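Putative cellulase CEL6 (Mycobacterium tuberculosis, PDB 1UP3) probably hydrolyses internal beta-1,4-glucosidic bonds of cellulose, as a family 6 glycoside hydrolase of the endoglucanase type. Local coordinates at residues A[73-81]-A[90-101]; A[108-119]-A[147-158]. All blocks are in the same frame, centred on the assembly; numbering follows the deposited sequence. Where two conformers were deposited one is given.

Contact 1. Residues A[73-81]-A[90-101]; sequences LTLYGIPHR and GFATGTDYRGWI
F91 N donates to G77 O in the one direct hydrogen bond between 73-81 and 90-101, 2.9 Å long and nearly straight at 169°, with the donor tilted from the carbonyl plane. Beside it run two CA-H...O contacts, from G90 CA to I78 O and, at 3.2 Å, from P79 CA to F91 O. A water adds a bridge, accepting from H80 N and donating to F91 O, so the turn I78-R81 is tied to the loop entering the helix.

Among the flat groups, the R81 guanidinium has G90 N over one face and Y76 CE2 over the opposite face; its NH1 donates a hydrogen bond to Y76 O (2.8 Å), in the guanidinium plane, and also forms a salt bridge with D45. I78 lays CD1 over the Y97 ring, 4.1 Å from its centroid and 15° off the normal, while P79 CD meets the same ring obliquely. With CG anti to the backbone N (chi1 -175°), the Y97 ring reaches the backbone of G77 and I78, and its OH is hydrogen-bonded to E118.

Apolar contact is completed by L75, whose CB meets W100 CH2 and whose CD1 meets I101 CD1, each at 4.0 Å. Helix 94-108, N-capped by T93, thus packs against the C-terminal end of strand 72-75 in a beta-alpha-beta unit, flanked by helix 50-66 at F91 and W100 and helix 130-147 at L75 and I101.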
loop_
_atom_site.group_PDB
_atom_site.type_symbol
_atom_site.label_atom_id
_atom_site.label_comp_id
_atom_site.label_asym_id
_atom_site.label_seq_id
_atom_site.Cartn_x
_atom_site.Cartn_y
_atom_site.Cartn_z
ATOM N N LEU A 73 -1.499 -6.929 -3.360
ATOM C CA LEU A 73 -2.809 -6.581 -2.841
ATOM C C LEU A 73 -2.596 -5.688 -1.615
ATOM O O LEU A 73 -1.730 -5.979 -0.788
ATOM C CB LEU A 73 -3.597 -7.829 -2.453
ATOM C CG LEU A 73 -3.944 -8.653 -3.708
ATOM C CD1 LEU A 73 -3.824 -10.086 -3.383
ATOM C CD2 LEU A 73 -5.325 -8.351 -4.192
ATOM N N THR A 74 -3.407 -4.643 -1.505
ATOM C CA THR A 74 -3.409 -3.762 -0.343
ATOM C C THR A 74 -4.714 -3.887 0.415
ATOM O O THR A 74 -5.770 -3.682 -0.165
ATOM C CB THR A 74 -3.175 -2.358 -0.793
ATOM O OG1 THR A 74 -1.879 -2.291 -1.422
ATOM C CG2 THR A 74 -3.115 -1.389 0.422
ATOM N N LEU A 75 -4.643 -4.273 1.679
ATOM C CA LEU A 75 -5.844 -4.392 2.499
ATOM C C LEU A 75 -6.080 -3.080 3.221
ATOM O O LEU A 75 -5.235 -2.625 3.974
ATOM C CB LEU A 75 -5.702 -5.566 3.487
ATOM C CG LEU A 75 -5.407 -6.927 2.846
ATOM C CD1 LEU A 75 -5.374 -8.012 3.920
ATOM C CD2 LEU A 75 -6.415 -7.312 1.761
ATOM N N TYR A 76 -7.257 -2.489 3.040
ATOM C CA TYR A 76 -7.538 -1.149 3.583
ATOM C C TYR A 76 -8.974 -1.111 4.113
ATOM O O TYR A 76 -9.819 -0.358 3.615
ATOM C CB TYR A 76 -7.287 -0.108 2.475
ATOM C CG TYR A 76 -7.209 1.357 2.881
ATOM C CD1 TYR A 76 -6.419 1.739 3.955
ATOM C CD2 TYR A 76 -7.863 2.330 2.151
ATOM C CE1 TYR A 76 -6.300 3.080 4.345
ATOM C CE2 TYR A 76 -7.762 3.683 2.495
ATOM C CZ TYR A 76 -6.960 4.054 3.574
ATOM O OH TYR A 76 -6.868 5.397 3.933
ATOM N N GLY A 77 -9.254 -1.989 5.073
ATOM C CA GLY A 77 -10.596 -2.158 5.630
ATOM C C GLY A 77 -10.701 -1.934 7.132
ATOM O O GLY A 77 -11.761 -2.226 7.698
ATOM N N ILE A 78 -9.663 -1.444 7.783
ATOM C CA ILE A 78 -9.665 -1.372 9.270
ATOM C C ILE A 78 -10.825 -0.525 9.782
ATOM O O ILE A 78 -11.194 0.480 9.170
ATOM C CB ILE A 78 -8.296 -0.824 9.804
ATOM C CG1 ILE A 78 -8.017 -1.248 11.239
ATOM C CG2 ILE A 78 -8.212 0.665 9.622
ATOM C CD1 ILE A 78 -7.704 -2.723 11.378
ATOM N N PRO A 79 -11.458 -0.936 10.865
ATOM C CA PRO A 79 -12.491 -0.085 11.454
ATOM C C PRO A 79 -11.931 1.290 11.841
ATOM O O PRO A 79 -10.785 1.408 12.250
ATOM C CB PRO A 79 -12.952 -0.880 12.688
ATOM C CG PRO A 79 -12.707 -2.310 12.303
ATOM C CD PRO A 79 -11.394 -2.229 11.539
ATOM N N HIS A 80 -12.749 2.323 11.685
ATOM C CA HIS A 80 -12.343 3.721 11.916
ATOM C C HIS A 80 -11.222 4.105 10.957
ATOM O O HIS A 80 -10.332 4.863 11.322
ATOM C CB HIS A 80 -11.923 3.994 13.386
ATOM C CG HIS A 80 -12.790 3.296 14.381
ATOM N ND1 HIS A 80 -14.156 3.474 14.399
ATOM C CD2 HIS A 80 -12.512 2.377 15.332
ATOM C CE1 HIS A 80 -14.683 2.703 15.333
ATOM N NE2 HIS A 80 -13.713 2.016 15.909
ATOM N N ARG A 81 -11.300 3.585 9.714
ATOM C CA ARG A 81 -10.291 3.896 8.698
ATOM C C ARG A 81 -10.123 5.391 8.554
ATOM O O ARG A 81 -11.099 6.114 8.492
ATOM C CB ARG A 81 -10.653 3.258 7.373
ATOM C CG ARG A 81 -9.536 3.200 6.362
ATOM C CD ARG A 81 -9.992 2.572 5.084
ATOM N NE ARG A 81 -10.860 3.447 4.323
ATOM C CZ ARG A 81 -11.439 3.105 3.202
ATOM N NH1 ARG A 81 -11.259 1.902 2.675
ATOM N NH2 ARG A 81 -12.181 3.979 2.555
ATOM N N GLY A 90 -13.811 1.580 5.920
ATOM C CA GLY A 90 -13.541 0.394 6.706
ATOM C C GLY A 90 -14.804 -0.281 7.221
ATOM O O GLY A 90 -15.937 0.239 7.106
ATOM N N PHE A 91 -14.600 -1.463 7.761
ATOM C CA PHE A 91 -15.665 -2.228 8.362
ATOM C C PHE A 91 -16.147 -1.587 9.660
ATOM O O PHE A 91 -15.409 -0.869 10.342
ATOM C CB PHE A 91 -15.241 -3.679 8.548
ATOM C CG PHE A 91 -15.221 -4.415 7.252
ATOM C CD1 PHE A 91 -16.402 -4.939 6.729
ATOM C CD2 PHE A 91 -14.073 -4.538 6.531
ATOM C CE1 PHE A 91 -16.420 -5.564 5.506
ATOM C CE2 PHE A 91 -14.095 -5.167 5.294
ATOM C CZ PHE A 91 -15.254 -5.675 4.799
ATOM N N ALA A 92 -17.384 -1.897 10.012
ATOM C CA ALA A 92 -18.001 -1.260 11.166
ATOM C C ALA A 92 -17.404 -1.731 12.489
ATOM O O ALA A 92 -17.197 -0.904 13.376
ATOM C CB ALA A 92 -19.496 -1.488 11.148
ATOM N N THR A 93 -17.109 -3.023 12.611
ATOM C CA THR A 93 -16.643 -3.601 13.857
ATOM C C THR A 93 -15.472 -4.551 13.627
ATOM O O THR A 93 -15.222 -5.018 12.513
ATOM C CB THR A 93 -17.752 -4.415 14.546
ATOM O OG1 THR A 93 -18.052 -5.566 13.761
ATOM C CG2 THR A 93 -19.031 -3.631 14.659
ATOM N N GLY A 94 -14.779 -4.858 14.700
ATOM C CA GLY A 94 -13.723 -5.836 14.680
ATOM C C GLY A 94 -14.178 -7.224 14.281
ATOM O O GLY A 94 -13.464 -7.928 13.566
ATOM N N THR A 95 -15.377 -7.640 14.718
ATOM C CA THR A 95 -15.933 -8.915 14.277
ATOM C C THR A 95 -16.041 -9.011 12.742
ATOM O O THR A 95 -15.673 -10.016 12.132
ATOM C CB THR A 95 -17.295 -9.090 14.905
ATOM O OG1 THR A 95 -17.117 -9.269 16.300
ATOM C CG2 THR A 95 -17.951 -10.378 14.421
ATOM N N ASP A 96 -16.551 -7.948 12.141
ATOM C CA ASP A 96 -16.690 -7.879 10.696
ATOM C C ASP A 96 -15.316 -7.955 10.051
ATOM O O ASP A 96 -15.109 -8.680 9.078
ATOM C CB ASP A 96 -17.354 -6.581 10.270
ATOM C CG ASP A 96 -18.799 -6.462 10.689
ATOM O OD1 ASP A 96 -19.518 -7.462 10.750
ATOM O OD2 ASP A 96 -19.281 -5.339 11.009
ATOM N N TYR A 97 -14.357 -7.204 10.590
ATOM C CA TYR A 97 -13.023 -7.180 9.992
ATOM C C TYR A 97 -12.379 -8.569 10.062
ATOM O O TYR A 97 -11.746 -9.036 9.102
ATOM C CB TYR A 97 -12.148 -6.146 10.723
ATOM C CG TYR A 97 -10.778 -5.970 10.085
ATOM C CD1 TYR A 97 -10.630 -5.198 8.942
ATOM C CD2 TYR A 97 -9.655 -6.633 10.572
ATOM C CE1 TYR A 97 -9.429 -5.061 8.305
ATOM C CE2 TYR A 97 -8.408 -6.477 9.928
ATOM C CZ TYR A 97 -8.325 -5.693 8.804
ATOM O OH TYR A 97 -7.127 -5.525 8.133
ATOM N N ARG A 98 -12.528 -9.225 11.205
ATOM C CA ARG A 98 -11.973 -10.568 11.298
ATOM C C ARG A 98 -12.568 -11.540 10.291
ATOM O O ARG A 98 -11.879 -12.391 9.721
ATOM C CB ARG A 98 -12.083 -11.103 12.717
ATOM C CG ARG A 98 -11.303 -10.338 13.711
ATOM C CD ARG A 98 -11.854 -10.567 15.071
ATOM N NE ARG A 98 -11.113 -11.610 15.718
ATOM C CZ ARG A 98 -10.138 -11.340 16.587
ATOM N NH1 ARG A 98 -9.851 -10.078 16.907
ATOM N NH2 ARG A 98 -9.455 -12.318 17.140
ATOM N N GLY A 99 -13.837 -11.432 10.044
ATOM C CA GLY A 99 -14.476 -12.297 9.072
ATOM C C GLY A 99 -13.967 -12.023 7.667
ATOM O O GLY A 99 -13.784 -12.933 6.851
ATOM N N TRP A 100 -13.722 -10.748 7.408
ATOM C CA TRP A 100 -13.140 -10.302 6.144
ATOM C C TRP A 100 -11.752 -10.881 5.930
ATOM O O TRP A 100 -11.482 -11.412 4.857
ATOM C CB TRP A 100 -13.071 -8.794 6.126
ATOM C CG TRP A 100 -12.712 -8.146 4.795
ATOM C CD1 TRP A 100 -13.459 -8.146 3.639
ATOM C CD2 TRP A 100 -11.562 -7.305 4.527
ATOM N NE1 TRP A 100 -12.845 -7.367 2.681
ATOM C CE2 TRP A 100 -11.694 -6.831 3.194
ATOM C CE3 TRP A 100 -10.455 -6.873 5.286
ATOM C CZ2 TRP A 100 -10.745 -5.974 2.598
ATOM C CZ3 TRP A 100 -9.532 -6.045 4.711
ATOM C CH2 TRP A 100 -9.687 -5.588 3.369
ATOM N N ILE A 101 -10.882 -10.782 6.944
ATOM C CA ILE A 101 -9.551 -11.365 6.876
ATOM C C ILE A 101 -9.631 -12.905 6.643
ATOM O O ILE A 101 -8.862 -13.440 5.844
ATOM C CB ILE A 101 -8.758 -11.062 8.197
ATOM C CG1 ILE A 101 -8.404 -9.571 8.283
ATOM C CG2 ILE A 101 -7.558 -11.952 8.282
ATOM C CD1 ILE A 101 -7.508 -9.059 7.124
HETATM O O HOH W 1 -15.191 1.939 10.206
#

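Contact 2. Residues A[108-119]-A[147-158]; sequences LGSSPATIIVEP and LTRDPAAAVYVD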
loop_
_atom_site.group_PDB
_atom_site.type_symbol
_atom_site.label_atom_id
_atom_site.label_comp_id
_atom_site.label_asym_id
_atom_site.label_seq_id
_atom_site.Cartn_x
_atom_site.Cartn_y
_atom_site.Cartn_z
ATOM N N LEU A 108 -6.751 -16.615 -0.855
ATOM C CA LEU A 108 -5.321 -16.755 -1.139
ATOM C C LEU A 108 -4.918 -18.220 -1.313
ATOM O O LEU A 108 -4.103 -18.527 -2.172
ATOM C CB LEU A 108 -4.462 -16.141 -0.039
ATOM C CG LEU A 108 -4.469 -14.599 0.035
ATOM C CD1 LEU A 108 -3.747 -14.135 1.288
ATOM C CD2 LEU A 108 -3.841 -13.949 -1.192
ATOM N N GLY A 109 -5.457 -19.105 -0.489
ATOM C CA GLY A 109 -5.048 -20.504 -0.471
ATOM C C GLY A 109 -3.550 -20.599 -0.267
ATOM O O GLY A 109 -3.024 -20.096 0.729
ATOM N N SER A 110 -2.876 -21.263 -1.209
ATOM C CA SER A 110 -1.426 -21.386 -1.183
ATOM C C SER A 110 -0.783 -20.610 -2.320
ATOM O O SER A 110 0.371 -20.883 -2.678
ATOM C CB SER A 110 -1.017 -22.868 -1.232
ATOM O OG SER A 110 -1.261 -23.490 0.020
ATOM N N SER A 111 -1.514 -19.624 -2.871
ATOM C CA SER A 111 -1.042 -18.897 -4.048
ATOM C C SER A 111 -0.073 -17.774 -3.707
ATOM O O SER A 111 -0.161 -17.166 -2.617
ATOM C CB SER A 111 -2.213 -18.348 -4.833
ATOM O OG SER A 111 -3.081 -19.415 -5.187
ATOM N N PRO A 112 0.864 -17.485 -4.627
ATOM C CA PRO A 112 1.805 -16.378 -4.410
ATOM C C PRO A 112 1.079 -15.042 -4.363
ATOM O O PRO A 112 0.194 -14.778 -5.178
ATOM C CB PRO A 112 2.697 -16.418 -5.649
ATOM C CG PRO A 112 2.570 -17.768 -6.125
ATOM C CD PRO A 112 1.165 -18.171 -5.902
ATOM N N ALA A 113 1.429 -14.212 -3.390
ATOM C CA ALA A 113 0.883 -12.860 -3.306
ATOM C C ALA A 113 1.779 -12.028 -2.403
ATOM O O ALA A 113 2.406 -12.556 -1.478
ATOM C CB ALA A 113 -0.580 -12.841 -2.778
ATOM N N THR A 114 1.811 -10.743 -2.677
ATOM C CA THR A 114 2.392 -9.747 -1.793
ATOM C C THR A 114 1.231 -8.967 -1.178
ATOM O O THR A 114 0.328 -8.549 -1.907
ATOM C CB THR A 114 3.285 -8.848 -2.619
ATOM O OG1 THR A 114 4.364 -9.601 -3.172
ATOM C CG2 THR A 114 3.937 -7.721 -1.767
ATOM N N ILE A 115 1.188 -8.883 0.153
ATOM C CA ILE A 115 0.067 -8.266 0.856
ATOM C C ILE A 115 0.589 -7.121 1.684
ATOM O O ILE A 115 1.475 -7.326 2.502
ATOM C CB ILE A 115 -0.680 -9.252 1.763
ATOM C CG1 ILE A 115 -0.987 -10.573 1.031
ATOM C CG2 ILE A 115 -1.965 -8.596 2.312
ATOM C CD1 ILE A 115 -1.897 -10.464 -0.162
ATOM N N ILE A 116 0.039 -5.936 1.437
ATOM C CA ILE A 116 0.315 -4.732 2.213
ATOM C C ILE A 116 -0.863 -4.576 3.201
ATOM O O ILE A 116 -2.010 -4.360 2.802
ATOM C CB ILE A 116 0.422 -3.514 1.326
ATOM C CG1 ILE A 116 1.409 -3.724 0.152
ATOM C CG2 ILE A 116 0.738 -2.277 2.179
ATOM C CD1 ILE A 116 2.795 -4.014 0.616
ATOM N N VAL A 117 -0.586 -4.734 4.485
ATOM C CA VAL A 117 -1.635 -4.784 5.511
ATOM C C VAL A 117 -1.849 -3.382 6.113
ATOM O O VAL A 117 -1.013 -2.855 6.861
ATOM C CB VAL A 117 -1.282 -5.749 6.651
ATOM C CG1 VAL A 117 -2.398 -5.824 7.692
ATOM C CG2 VAL A 117 -0.967 -7.119 6.131
ATOM N N GLU A 118 -3.001 -2.817 5.771
ATOM C CA GLU A 118 -3.564 -1.622 6.400
ATOM C C GLU A 118 -2.662 -0.395 6.451
ATOM O O GLU A 118 -2.223 0.040 7.510
ATOM C CB GLU A 118 -4.106 -1.973 7.777
ATOM C CG GLU A 118 -5.232 -2.995 7.721
ATOM C CD GLU A 118 -6.476 -2.519 6.981
ATOM O OE1 GLU A 118 -6.732 -1.289 6.827
ATOM O OE2 GLU A 118 -7.255 -3.417 6.557
ATOM N N PRO A 119 -2.475 0.217 5.295
ATOM C CA PRO A 119 -1.798 1.539 5.248
ATOM C C PRO A 119 -2.372 2.473 6.317
ATOM O O PRO A 119 -3.586 2.594 6.410
ATOM C CB PRO A 119 -2.162 2.065 3.852
ATOM C CG PRO A 119 -2.213 0.806 3.023
ATOM C CD PRO A 119 -2.876 -0.216 3.951
ATOM N N LEU A 147 -3.182 -14.412 7.560
ATOM C CA LEU A 147 -2.697 -14.311 6.195
ATOM C C LEU A 147 -1.428 -15.124 5.950
ATOM O O LEU A 147 -1.260 -15.662 4.840
ATOM C CB LEU A 147 -2.496 -12.865 5.751
ATOM C CG LEU A 147 -3.752 -11.996 5.757
ATOM C CD1 LEU A 147 -3.362 -10.538 5.703
ATOM C CD2 LEU A 147 -4.691 -12.397 4.597
ATOM N N THR A 148 -0.558 -15.229 6.962
ATOM C CA THR A 148 0.694 -15.960 6.826
ATOM C C THR A 148 0.513 -17.474 6.806
ATOM O O THR A 148 1.474 -18.197 6.585
ATOM C CB THR A 148 1.729 -15.545 7.884
ATOM O OG1 THR A 148 1.179 -15.671 9.202
ATOM C CG2 THR A 148 2.130 -14.087 7.703
ATOM N N ARG A 149 -0.702 -17.955 7.019
ATOM C CA ARG A 149 -0.993 -19.364 6.788
ATOM C C ARG A 149 -0.873 -19.740 5.318
ATOM O O ARG A 149 -0.727 -20.920 5.013
ATOM C CB ARG A 149 -2.371 -19.739 7.326
ATOM C CG ARG A 149 -2.478 -19.615 8.845
ATOM C CD ARG A 149 -1.467 -20.429 9.645
ATOM N NE ARG A 149 -1.886 -20.610 11.039
ATOM C CZ ARG A 149 -1.213 -21.341 11.946
ATOM N NH1 ARG A 149 -0.097 -21.999 11.614
ATOM N NH2 ARG A 149 -1.676 -21.428 13.191
ATOM N N ASP A 150 -0.935 -18.768 4.405
ATOM C CA ASP A 150 -0.517 -18.991 3.006
ATOM C C ASP A 150 0.988 -18.892 2.999
ATOM O O ASP A 150 1.515 -17.784 3.091
ATOM C CB ASP A 150 -1.102 -17.908 2.101
ATOM C CG ASP A 150 -0.701 -18.043 0.641
ATOM O OD1 ASP A 150 0.072 -18.987 0.293
ATOM O OD2 ASP A 150 -1.099 -17.219 -0.229
ATOM N N PRO A 151 1.711 -20.008 2.835
ATOM C CA PRO A 151 3.173 -19.940 2.861
ATOM C C PRO A 151 3.750 -19.054 1.766
ATOM O O PRO A 151 4.854 -18.520 1.954
ATOM C CB PRO A 151 3.597 -21.397 2.608
ATOM C CG PRO A 151 2.490 -21.984 1.932
ATOM C CD PRO A 151 1.238 -21.363 2.476
ATOM N N ALA A 152 3.002 -18.860 0.669
ATOM C CA ALA A 152 3.453 -18.098 -0.469
ATOM C C ALA A 152 3.049 -16.633 -0.424
ATOM O O ALA A 152 3.283 -15.899 -1.397
ATOM C CB ALA A 152 2.932 -18.733 -1.778
ATOM N N ALA A 153 2.467 -16.199 0.685
ATOM C CA ALA A 153 2.122 -14.789 0.854
ATOM C C ALA A 153 3.277 -14.083 1.544
ATOM O O ALA A 153 3.720 -14.498 2.600
ATOM C CB ALA A 153 0.879 -14.628 1.654
ATOM N N ALA A 154 3.784 -13.032 0.903
ATOM C CA ALA A 154 4.799 -12.160 1.460
ATOM C C ALA A 154 4.061 -10.994 2.071
ATOM O O ALA A 154 3.495 -10.175 1.355
ATOM C CB ALA A 154 5.751 -11.705 0.418
ATOM N N VAL A 155 4.038 -10.945 3.396
ATOM C CA VAL A 155 3.144 -10.027 4.131
ATOM C C VAL A 155 3.961 -8.894 4.728
ATOM O O VAL A 155 4.938 -9.147 5.451
ATOM C CB VAL A 155 2.343 -10.771 5.220
ATOM C CG1 VAL A 155 1.434 -9.780 5.993
ATOM C CG2 VAL A 155 1.523 -11.899 4.603
ATOM N N TYR A 156 3.534 -7.667 4.444
ATOM C CA TYR A 156 4.215 -6.457 4.918
ATOM C C TYR A 156 3.185 -5.621 5.663
ATOM O O TYR A 156 2.179 -5.193 5.093
ATOM C CB TYR A 156 4.829 -5.641 3.764
ATOM C CG TYR A 156 5.894 -6.402 3.001
ATOM C CD1 TYR A 156 5.553 -7.192 1.915
ATOM C CD2 TYR A 156 7.235 -6.361 3.373
ATOM C CE1 TYR A 156 6.485 -7.918 1.217
ATOM C CE2 TYR A 156 8.184 -7.123 2.664
ATOM C CZ TYR A 156 7.801 -7.895 1.610
ATOM O OH TYR A 156 8.730 -8.628 0.900
ATOM N N VAL A 157 3.403 -5.406 6.950
ATOM C CA VAL A 157 2.504 -4.590 7.768
ATOM C C VAL A 157 2.829 -3.123 7.585
ATOM O O VAL A 157 3.983 -2.704 7.677
ATOM C CB VAL A 157 2.684 -4.951 9.273
ATOM C CG1 VAL A 157 1.811 -4.074 10.110
ATOM C CG2 VAL A 157 2.408 -6.452 9.462
ATOM N N ASP A 158 1.844 -2.286 7.331
ATOM C CA ASP A 158 2.224 -0.911 7.056
ATOM C C ASP A 158 2.760 -0.221 8.305
ATOM O O ASP A 158 2.182 -0.335 9.409
ATOM C CB ASP A 158 1.076 -0.128 6.465
ATOM C CG ASP A 158 1.527 1.231 6.010
ATOM O OD1 ASP A 158 2.226 1.290 4.980
ATOM O OD2 ASP A 158 1.336 2.271 6.712
HETATM O O HOH W 2 -0.590 -0.471 9.805
#
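Six backbone hydrogen bonds zip 108-119 and 147-158 together. A152 O and A154 O receive A113 N and I115 N, Y156 O receives V117 N, and in return A113 O, I115 O and V117 O accept from A154, Y156 and D158. The longest is A113 N to A152 O, 3.2 Å; the straightest, V117 N to Y156 O, has an angle of 171° at the hydrogen. Before the strands, D150 OD1 takes A152 N at 3.0 Å from above the carboxylate plane, an Asx turn leading into strand 153-158. With CG anti to the backbone N (chi1 179°), the D150 carboxyl group lies against the turn 108-111. S111 O and D150 OD2 are 2.6 Å apart, which would suit a protonated carboxyl group, though this is doubtful as S111 has two conformers.

This is the parallel pairing at the middle of the seven-stranded sheet of the family 6 barrel, the short strand axes at 17° to each other and the strands connected through helix 130-147. At their C-terminal ends, D158 packs CG against P119 CA, and its carboxylate is held by S186, D120 N and G160 N.

On the face of I115, V117 and V155, V117 CG2 presses on V155 CG1 at 3.6 Å. L147 CD1, from the end of helix 130-147, touches V117 CG2, while its other branch, CD2, meets L108 CD1. On the opposite face T114 CG2 and I116 CD1 approach Y156 obliquely, at CE1 of the ring (3.9 Å) and at CB; the Y156 hydroxyl goes on to D255.

Contact 1 comes first along the chain, and all of it precedes contact 2; their centres lie 16 Å apart. Helix 94-108 runs from contact 1 to contact 2, ending at L108, so the two describe successive beta-alpha-beta steps of one sheet: strand 72-75 pairs with strand 113-117, which pairs in turn with 153-158. They touch directly through L73 N and T114 O, 2.8 Å apart, and through E118, which bridges the contacts by linking Y97 with G77 N and I78 N. E118 therefore binds the loop after one strand to the end of the next, at the C-terminal side of the sheet where the glycan lies and D120 and D82 line its pocket.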